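Local coordinates for protein sulfotransferase (Mycobacterium tuberculosis, PDB 2ZQ5) that probably transfers a sulfuryl group from the donor PAPS to an acceptor that has not been identified here, at residues G57-M60 with N61-F64. Sequence-based numbering, arbitrary orientation.
Sequences GSKM and NRFF
Over one face of the Phe-64 ring sits the carbonyl oxygen of Met-60, offset toward the rim and 3.1 Å from CD2, while Asn-61 OD1 lies in the ring plane at the edge. With CG of Phe-64 anti to its carbonyl carbon (chi1 -56°), the ring swings back along the helix over the preceding turn. There its far corner meets the Met-60 side chain, whose terminal methyl CE reaches to 3.8 Å from Phe-64 CZ. Leu-163 touches both side chains, and Trp-276 also packs on Met-60.

The second flat group, the guanidinium of Arg-62, has Lys-59 CA and Ser-58 O over one face and a water in plane at its edge. A turn at chi3 (53°) folds the chain back toward the start of the helix, leaving NH2 3.3 Å from Lys-59 CA. The water accepts from Arg-62 NH2 at 3.2 Å and donates to Ser-58 OG at 2.6 Å, bridging the two side chains; Ser-58 OG also hydrogen-bonds Val-55 O within the same helix, whereas NH1 of Arg-62 hydrogen-bonds Val-10 O in the N-terminal segment. The Lys-59 chain runs out extended, and its NZ ends 7.0 Å from Arg-62 NH2, so the two like charges stay apart.

Gly-57 O takes two donors from Asn-61: the backbone N, at 3.0 Å and nearly straight (167°), and, weakly, ND2 of the side chain. Backbone bonds from Arg-62 to Ser-58, Phe-63 to Lys-59 and Phe-64 to Met-60 continue the same i+4 N-H to i C=O pattern. This is regular alpha-helix near the beginning of helix 55-81, a long helix preceding the first strand of the parallel sheet in this sulfotransferase fold.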
ATOM      1  N   GLY A  57      -3.265 -18.886  10.190  1.00 11.62           N
ATOM      2  CA  GLY A  57      -3.824 -17.601   9.808  1.00 11.43           C
ATOM      3  C   GLY A  57      -3.903 -16.627  10.969  1.00 11.30           C
ATOM      4  O   GLY A  57      -3.620 -15.434  10.817  1.00 10.94           O
ATOM      5  N   SER A  58      -4.294 -17.128  12.135  1.00 11.54           N
ATOM      6  CA  SER A  58      -4.396 -16.285  13.320  1.00 12.09           C
ATOM      7  C   SER A  58      -3.010 -15.824  13.762  1.00 13.21           C
ATOM      8  O   SER A  58      -2.828 -14.672  14.165  1.00 12.34           O
ATOM      9  CB  SER A  58      -5.081 -17.049  14.456  1.00 14.88           C
ATOM     10  OG  SER A  58      -4.416 -18.270  14.715  1.00 21.22           O
ATOM     11  N   LYS A  59      -2.031 -16.718  13.678  1.00 12.09           N
ATOM     12  CA  LYS A  59      -0.668 -16.379  14.064  1.00 12.88           C
ATOM     13  C   LYS A  59      -0.119 -15.294  13.142  1.00 11.87           C
ATOM     14  O   LYS A  59       0.501 -14.332  13.600  1.00 13.37           O
ATOM     15  CB  LYS A  59       0.235 -17.615  13.994  1.00 14.42           C
ATOM     16  CG  LYS A  59       1.697 -17.323  14.303  1.00 18.06           C
ATOM     17  CD  LYS A  59       2.575 -18.550  14.106  1.00 20.89           C
ATOM     18  CE  LYS A  59       4.039 -18.217  14.363  1.00 24.57           C
ATOM     19  NZ  LYS A  59       4.935 -19.383  14.131  1.00 28.34           N
ATOM     20  N   MET A  60      -0.363 -15.445  11.844  1.00 11.17           N
ATOM     21  CA  MET A  60       0.122 -14.477  10.870  1.00 10.72           C
ATOM     22  C   MET A  60      -0.513 -13.106  11.055  1.00 10.01           C
ATOM     23  O   MET A  60       0.181 -12.090  11.071  1.00  9.23           O
ATOM     24  CB  MET A  60      -0.135 -14.974   9.444  1.00 12.13           C
ATOM     25  CG  MET A  60       0.610 -16.253   9.089  1.00 15.04           C
ATOM     26  SD  MET A  60       2.392 -16.124   9.372  1.00 21.94           S
ATOM     27  CE  MET A  60       2.862 -15.063   8.041  1.00 20.62           C
ATOM     28  N   ASN A  61      -1.832 -13.065  11.204  1.00 10.32           N
ATOM     29  CA  ASN A  61      -2.485 -11.779  11.377  1.00 10.16           C
ATOM     30  C   ASN A  61      -2.141 -11.131  12.710  1.00 10.87           C
ATOM     31  O   ASN A  61      -2.113  -9.905  12.819  1.00 10.52           O
ATOM     32  CB  ASN A  61      -3.993 -11.924  11.187  1.00 10.95           C
ATOM     33  CG  ASN A  61      -4.365 -12.081   9.729  1.00 13.05           C
ATOM     34  OD1 ASN A  61      -4.104 -11.193   8.918  1.00 12.38           O
ATOM     35  ND2 ASN A  61      -4.962 -13.217   9.383  1.00 12.15           N
ATOM     36  N   ARG A  62      -1.868 -11.946  13.725  1.00 10.20           N
ATOM     37  CA  ARG A  62      -1.486 -11.401  15.020  1.00 11.03           C
ATOM     38  C   ARG A  62      -0.149 -10.690  14.809  1.00 11.20           C
ATOM     39  O   ARG A  62       0.082  -9.596  15.328  1.00 11.41           O
ATOM     40  CB  ARG A  62      -1.350 -12.531  16.050  1.00 12.20           C
ATOM     41  CG  ARG A  62      -0.855 -12.085  17.416  1.00 13.20           C
ATOM     42  CD  ARG A  62      -1.053 -13.171  18.478  1.00 14.58           C
ATOM     43  NE  ARG A  62      -0.480 -14.460  18.095  1.00 18.87           N
ATOM     44  CZ  ARG A  62      -1.191 -15.512  17.697  1.00 18.78           C
ATOM     45  NH1 ARG A  62      -2.514 -15.440  17.624  1.00 21.58           N
ATOM     46  NH2 ARG A  62      -0.579 -16.643  17.373  1.00 21.43           N
ATOM     47  N   PHE A  63       0.718 -11.317  14.019  1.00 10.34           N
ATOM     48  CA  PHE A  63       2.034 -10.768  13.706  1.00 11.32           C
ATOM     49  C   PHE A  63       1.896  -9.461  12.920  1.00 11.49           C
ATOM     50  O   PHE A  63       2.557  -8.467  13.229  1.00 11.35           O
ATOM     51  CB  PHE A  63       2.837 -11.778  12.882  1.00 13.82           C
ATOM     52  CG  PHE A  63       4.234 -11.328  12.557  1.00 15.97           C
ATOM     53  CD1 PHE A  63       5.244 -11.403  13.511  1.00 18.77           C
ATOM     54  CD2 PHE A  63       4.541 -10.825  11.298  1.00 18.15           C
ATOM     55  CE1 PHE A  63       6.542 -10.983  13.214  1.00 18.63           C
ATOM     56  CE2 PHE A  63       5.835 -10.402  10.992  1.00 19.88           C
ATOM     57  CZ  PHE A  63       6.837 -10.482  11.952  1.00 19.34           C
ATOM     58  N   PHE A  64       1.030  -9.463  11.909  1.00 11.66           N
ATOM     59  CA  PHE A  64       0.838  -8.271  11.092  1.00  9.96           C
ATOM     60  C   PHE A  64       0.254  -7.097  11.869  1.00  9.49           C
ATOM     61  O   PHE A  64       0.656  -5.951  11.659  1.00 10.71           O
ATOM     62  CB  PHE A  64      -0.077  -8.561   9.896  1.00 10.42           C
ATOM     63  CG  PHE A  64       0.392  -9.685   9.019  1.00 11.43           C
ATOM     64  CD1 PHE A  64       1.745  -9.864   8.750  1.00 12.77           C
ATOM     65  CD2 PHE A  64      -0.529 -10.552   8.441  1.00 13.14           C
ATOM     66  CE1 PHE A  64       2.174 -10.894   7.912  1.00 13.65           C
ATOM     67  CE2 PHE A  64      -0.111 -11.582   7.601  1.00 14.19           C
ATOM     68  CZ  PHE A  64       1.242 -11.753   7.338  1.00 13.30           C
TER
HETATM   69  O   HOH W   1      -2.521 -18.949  16.393  1.00 21.26           O